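Local coordinates for putative uncharacterized protein (Pseudomonas phage 201phi2-1, PDB 3R4V) that belongs to the tubulin-like proteins of phages, is of uncharacterized function, and has guanosine-5'-diphosphate bound in its nucleotide pocket, at residues A73-I78 / P100-Q105; L178-H183 / V255-V260. One frame throughout, in Å; residues are numbered along the deposited sequence.

Contact 1: A73-I78 / P100-Q105; sequences ALMDTI and PLITGQ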
loop_
_atom_site.group_PDB
_atom_site.type_symbol
_atom_site.label_atom_id
_atom_site.label_comp_id
_atom_site.label_asym_id
_atom_site.label_seq_id
_atom_site.Cartn_x
_atom_site.Cartn_y
_atom_site.Cartn_z
ATOM N N ALA A 73 12.676 -3.406 -16.823
ATOM C CA ALA A 73 13.980 -3.607 -16.202
ATOM C C ALA A 73 13.863 -3.828 -14.693
ATOM O O ALA A 73 14.588 -4.656 -14.133
ATOM C CB ALA A 73 14.913 -2.438 -16.503
ATOM N N LEU A 74 12.960 -3.099 -14.036
ATOM C CA LEU A 74 12.762 -3.286 -12.596
ATOM C C LEU A 74 12.188 -4.665 -12.303
ATOM O O LEU A 74 12.577 -5.305 -11.328
ATOM C CB LEU A 74 11.858 -2.204 -11.989
ATOM C CG LEU A 74 12.343 -0.762 -12.134
ATOM C CD1 LEU A 74 11.515 0.184 -11.274
ATOM C CD2 LEU A 74 13.820 -0.649 -11.791
ATOM N N MET A 75 11.275 -5.120 -13.157
ATOM C CA MET A 75 10.584 -6.385 -12.931
ATOM C C MET A 75 11.534 -7.578 -13.047
ATOM O O MET A 75 11.338 -8.594 -12.388
ATOM C CB MET A 75 9.388 -6.548 -13.879
ATOM C CG MET A 75 8.250 -5.524 -13.663
ATOM S SD MET A 75 7.723 -5.358 -11.945
ATOM C CE MET A 75 7.274 -7.047 -11.564
ATOM N N ASP A 76 12.560 -7.454 -13.881
ATOM C CA ASP A 76 13.539 -8.531 -14.024
ATOM C C ASP A 76 14.329 -8.776 -12.743
ATOM O O ASP A 76 14.868 -9.862 -12.540
ATOM C CB ASP A 76 14.494 -8.266 -15.192
ATOM C CG ASP A 76 13.893 -8.651 -16.530
ATOM O OD1 ASP A 76 13.063 -9.584 -16.563
ATOM O OD2 ASP A 76 14.250 -8.020 -17.548
ATOM N N THR A 77 14.396 -7.773 -11.877
ATOM C CA THR A 77 15.091 -7.938 -10.608
ATOM C C THR A 77 14.178 -8.508 -9.523
ATOM O O THR A 77 14.618 -8.748 -8.404
ATOM C CB THR A 77 15.692 -6.612 -10.101
ATOM O OG1 THR A 77 14.656 -5.792 -9.551
ATOM C CG2 THR A 77 16.406 -5.863 -11.233
ATOM N N ILE A 78 12.907 -8.723 -9.842
ATOM C CA ILE A 78 11.974 -9.243 -8.842
ATOM C C ILE A 78 11.683 -10.703 -9.137
ATOM O O ILE A 78 11.042 -11.025 -10.129
ATOM C CB ILE A 78 10.661 -8.420 -8.794
ATOM C CG1 ILE A 78 10.967 -6.951 -8.475
ATOM C CG2 ILE A 78 9.684 -9.019 -7.771
ATOM C CD1 ILE A 78 9.761 -6.015 -8.613
ATOM N N PRO A 100 2.133 1.327 -8.012
ATOM C CA PRO A 100 1.079 0.809 -8.894
ATOM C C PRO A 100 1.564 0.232 -10.236
ATOM O O PRO A 100 0.945 -0.710 -10.737
ATOM C CB PRO A 100 0.168 2.020 -9.098
ATOM C CG PRO A 100 0.359 2.828 -7.813
ATOM C CD PRO A 100 1.842 2.694 -7.544
ATOM N N LEU A 101 2.624 0.775 -10.828
ATOM C CA LEU A 101 3.145 0.163 -12.053
ATOM C C LEU A 101 3.609 -1.265 -11.780
ATOM O O LEU A 101 3.293 -2.183 -12.535
ATOM C CB LEU A 101 4.280 0.986 -12.666
ATOM C CG LEU A 101 3.806 2.300 -13.296
ATOM C CD1 LEU A 101 5.020 3.121 -13.684
ATOM C CD2 LEU A 101 2.903 2.047 -14.513
ATOM N N ILE A 102 4.355 -1.453 -10.698
ATOM C CA ILE A 102 4.846 -2.792 -10.354
ATOM C C ILE A 102 3.655 -3.706 -10.048
ATOM O O ILE A 102 3.646 -4.887 -10.425
ATOM C CB ILE A 102 5.843 -2.741 -9.191
ATOM C CG1 ILE A 102 7.154 -2.113 -9.660
ATOM C CG2 ILE A 102 6.113 -4.153 -8.626
ATOM C CD1 ILE A 102 8.055 -1.699 -8.526
ATOM N N THR A 103 2.643 -3.133 -9.405
ATOM C CA THR A 103 1.423 -3.860 -9.044
ATOM C C THR A 103 0.737 -4.374 -10.310
ATOM O O THR A 103 0.315 -5.529 -10.376
ATOM C CB THR A 103 0.469 -2.967 -8.247
ATOM O OG1 THR A 103 1.097 -2.601 -7.012
ATOM C CG2 THR A 103 -0.836 -3.695 -7.935
ATOM N N GLY A 104 0.622 -3.512 -11.313
ATOM C CA GLY A 104 0.094 -3.929 -12.604
ATOM C C GLY A 104 0.868 -5.103 -13.174
ATOM O O GLY A 104 0.281 -6.042 -13.708
ATOM N N GLN A 105 2.192 -5.052 -13.063
ATOM C CA GLN A 105 3.032 -6.144 -13.563
ATOM C C GLN A 105 2.792 -7.437 -12.775
ATOM O O GLN A 105 2.792 -8.543 -13.341
ATOM C CB GLN A 105 4.508 -5.748 -13.501
ATOM C CG GLN A 105 4.870 -4.582 -14.418
ATOM C CD GLN A 105 4.628 -4.895 -15.878
ATOM O OE1 GLN A 105 5.077 -5.922 -16.392
ATOM N NE2 GLN A 105 3.903 -4.016 -16.556
#

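Contact 2: L178-H183 / V255-V260; sequences LVNQNH and VDDLDV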
loop_
_atom_site.group_PDB
_atom_site.type_symbol
_atom_site.label_atom_id
_atom_site.label_comp_id
_atom_site.label_asym_id
_atom_site.label_seq_id
_atom_site.Cartn_x
_atom_site.Cartn_y
_atom_site.Cartn_z
ATOM N N LEU A 178 1.584 -15.374 7.824
ATOM C CA LEU A 178 0.457 -16.001 7.137
ATOM C C LEU A 178 0.909 -16.866 5.968
ATOM O O LEU A 178 0.439 -18.001 5.819
ATOM C CB LEU A 178 -0.533 -14.936 6.642
ATOM C CG LEU A 178 -1.675 -15.425 5.736
ATOM C CD1 LEU A 178 -2.574 -16.392 6.506
ATOM C CD2 LEU A 178 -2.502 -14.254 5.167
ATOM N N VAL A 179 1.799 -16.329 5.129
ATOM C CA VAL A 179 2.187 -16.992 3.881
ATOM C C VAL A 179 3.485 -17.814 3.998
ATOM O O VAL A 179 4.102 -18.161 2.992
ATOM C CB VAL A 179 2.235 -15.977 2.695
ATOM C CG1 VAL A 179 0.911 -15.217 2.626
ATOM C CG2 VAL A 179 3.372 -14.987 2.886
ATOM N N ASN A 180 3.878 -18.151 5.227
ATOM C CA ASN A 180 5.107 -18.927 5.440
ATOM C C ASN A 180 4.994 -20.442 5.159
ATOM O O ASN A 180 5.975 -21.176 5.281
ATOM C CB ASN A 180 5.700 -18.655 6.833
ATOM C CG ASN A 180 5.074 -19.523 7.945
ATOM O OD1 ASN A 180 4.172 -20.331 7.710
ATOM N ND2 ASN A 180 5.577 -19.354 9.164
ATOM N N GLN A 181 3.799 -20.890 4.782
ATOM C CA GLN A 181 3.560 -22.244 4.272
ATOM C C GLN A 181 3.789 -23.337 5.310
ATOM O O GLN A 181 3.935 -24.512 4.968
ATOM C CB GLN A 181 4.387 -22.506 3.002
ATOM C CG GLN A 181 4.089 -21.522 1.864
ATOM C CD GLN A 181 4.834 -21.831 0.572
ATOM O OE1 GLN A 181 5.304 -22.946 0.363
ATOM N NE2 GLN A 181 4.943 -20.836 -0.301
ATOM N N ASN A 182 3.797 -22.944 6.578
ATOM C CA ASN A 182 4.097 -23.863 7.668
ATOM C C ASN A 182 2.887 -24.164 8.558
ATOM O O ASN A 182 3.021 -24.775 9.625
ATOM C CB ASN A 182 5.263 -23.308 8.498
ATOM C CG ASN A 182 5.702 -24.251 9.606
ATOM O OD1 ASN A 182 6.099 -25.386 9.349
ATOM N ND2 ASN A 182 5.646 -23.777 10.846
ATOM N N HIS A 183 1.702 -23.750 8.115
ATOM C CA HIS A 183 0.493 -23.935 8.914
ATOM C C HIS A 183 -0.311 -25.155 8.477
ATOM O O HIS A 183 -0.432 -25.438 7.284
ATOM C CB HIS A 183 -0.383 -22.687 8.840
ATOM C CG HIS A 183 0.379 -21.418 9.029
ATOM N ND1 HIS A 183 1.243 -21.222 10.087
ATOM C CD2 HIS A 183 0.425 -20.288 8.287
ATOM C CE1 HIS A 183 1.782 -20.019 9.990
ATOM N NE2 HIS A 183 1.303 -19.433 8.906
ATOM N N VAL A 255 3.127 -24.094 17.667
ATOM C CA VAL A 255 3.680 -23.459 18.864
ATOM C C VAL A 255 5.204 -23.358 18.851
ATOM O O VAL A 255 5.782 -22.579 19.608
ATOM C CB VAL A 255 3.197 -24.154 20.170
ATOM C CG1 VAL A 255 3.630 -25.627 20.213
ATOM C CG2 VAL A 255 3.706 -23.404 21.395
ATOM N N ASP A 256 5.852 -24.142 17.993
ATOM C CA ASP A 256 7.304 -24.073 17.847
ATOM C C ASP A 256 7.716 -23.157 16.693
ATOM O O ASP A 256 8.902 -23.028 16.392
ATOM C CB ASP A 256 7.904 -25.468 17.654
ATOM C CG ASP A 256 7.395 -26.155 16.403
ATOM O OD1 ASP A 256 6.190 -26.036 16.097
ATOM O OD2 ASP A 256 8.206 -26.820 15.724
ATOM N N ASP A 257 6.728 -22.546 16.043
ATOM C CA ASP A 257 6.970 -21.523 15.024
ATOM C C ASP A 257 7.324 -20.237 15.765
ATOM O O ASP A 257 6.464 -19.596 16.369
ATOM C CB ASP A 257 5.707 -21.331 14.160
ATOM C CG ASP A 257 5.957 -20.512 12.889
ATOM O OD1 ASP A 257 6.887 -19.681 12.871
ATOM O OD2 ASP A 257 5.192 -20.688 11.906
ATOM N N LEU A 258 8.600 -19.875 15.743
ATOM C CA LEU A 258 9.076 -18.715 16.491
ATOM C C LEU A 258 8.486 -17.393 15.996
ATOM O O LEU A 258 8.523 -16.385 16.703
ATOM C CB LEU A 258 10.602 -18.655 16.454
ATOM C CG LEU A 258 11.326 -19.794 17.170
ATOM C CD1 LEU A 258 12.786 -19.842 16.750
ATOM C CD2 LEU A 258 11.188 -19.640 18.678
ATOM N N ASP A 259 7.949 -17.394 14.780
ATOM C CA ASP A 259 7.343 -16.188 14.225
ATOM C C ASP A 259 5.901 -15.984 14.697
ATOM O O ASP A 259 5.287 -14.958 14.419
ATOM C CB ASP A 259 7.400 -16.207 12.696
ATOM C CG ASP A 259 8.817 -16.075 12.165
ATOM O OD1 ASP A 259 9.707 -15.643 12.931
ATOM O OD2 ASP A 259 9.039 -16.399 10.980
ATOM N N VAL A 260 5.361 -16.961 15.414
ATOM C CA VAL A 260 3.988 -16.860 15.892
ATOM C C VAL A 260 3.888 -15.867 17.046
ATOM O O VAL A 260 4.306 -16.146 18.168
ATOM C CB VAL A 260 3.417 -18.234 16.279
ATOM C CG1 VAL A 260 2.074 -18.083 16.975
ATOM C CG2 VAL A 260 3.284 -19.098 15.035
HETATM O O HOH W 1 2.973 -22.382 11.992
#

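Contact 1: A73-I78 / P100-Q105
M75 bends its thioether round the base of the Q105 side chain, and that pairing, with I102 beside it, makes most of the contact between 73-78 and 100-105. The touching atoms are the CG methylene, sulfur and terminal methyl of M75 against the CB and CG methylenes of Q105: M75 CG lies 3.6 Å from Q105 CG, while M75 SD and M75 CE both approach Q105 CB at 3.6 Å. Such a wrap is possible because the methionine chain turns at chi2 (-49°) and again at chi3 (-57°), folding SD and CE back over Q105. The sulfur also meets the isoleucine, with M75 SD 3.9 Å from I102 CG2. That methyl is shared, since I78, in the loop just past helix 71-76, brings CD1 to 4.1 Å from I102 CG2. All are carbon or sulfur, so this is side-chain packing, burying 209 Å² between backbones whose nearest CA atoms, those of M75 and I102, stand 7.2 Å apart. I78 and I102 both rest on F31 of strand 28-32 and I8 of strand 6-10, so helix 95-108 and the end of helix 71-76 pack on the parallel strands of the nucleotide-binding part of a tubulin-like fold.

Contact 2: L178-H183 / V255-V260
D257 turns its carboxylate into the loop 178-183, where its OD2 atom meets the side-chain amides of N180 and N182 and comes within 4.0 Å of H183 CE1. The two amides arrive differently. N180 ND2 donates to D257 OD2 over 3.1 Å on the syn lone pair, with amide and carboxylate planes only 10° apart. N182 ND2 reaches the same D257 OD2 at 3.3 Å from above the carboxylate plane, its own amide turned 69° against it. A water takes a third place, donating to D257 OD2 over 2.8 Å and bonding H183 ND1 at the same length, so it links the ring to the carboxylate. Both loops are shaped by Asx turns: N180 OD1 accepts from N182 N at 2.9 Å, and D257 OD1 from D259 N at 3.2 Å, the latter within a type I turn from D257 to V260. Each of these side chains braces its own loop with one oxygen while its other polar atom crosses the gap. With CG anti to the backbone N (chi1 -167°), the D257 carboxylate is directed at 178-183, OD2 foremost, while OD1 stays beside its own loop. N180 OD1 also lies 3.1 Å above the plane of the H183 ring, toward its rim, and H183 NE2 bonds L177 O, fixing the ring against the end of helix 161-178.

In the fold
From the N terminus, strands 6-10 and 28-32 precede helix 71-76, and contact 1 then closes a short loop of 21 residues that contains strand 84-89 and returns on helix 95-108. Contact 2 opens only after helix 161-178 and closes a longer loop of 71 residues, through helix 188-195 and strands 208-214, 228-233 and 247-252. The two are in series, neither enclosing nor crossing the other, with centres 28 Å apart and nearest atoms about 14 Å apart. Contact 1 joins two helices of the nucleotide-binding part, the side chain of I102 being about 12 Å from the guanosine-5'-diphosphate; contact 2 ties the loop after helix 161-178 to the loop between strands 247-252 and 264-270 in the C-terminal domain.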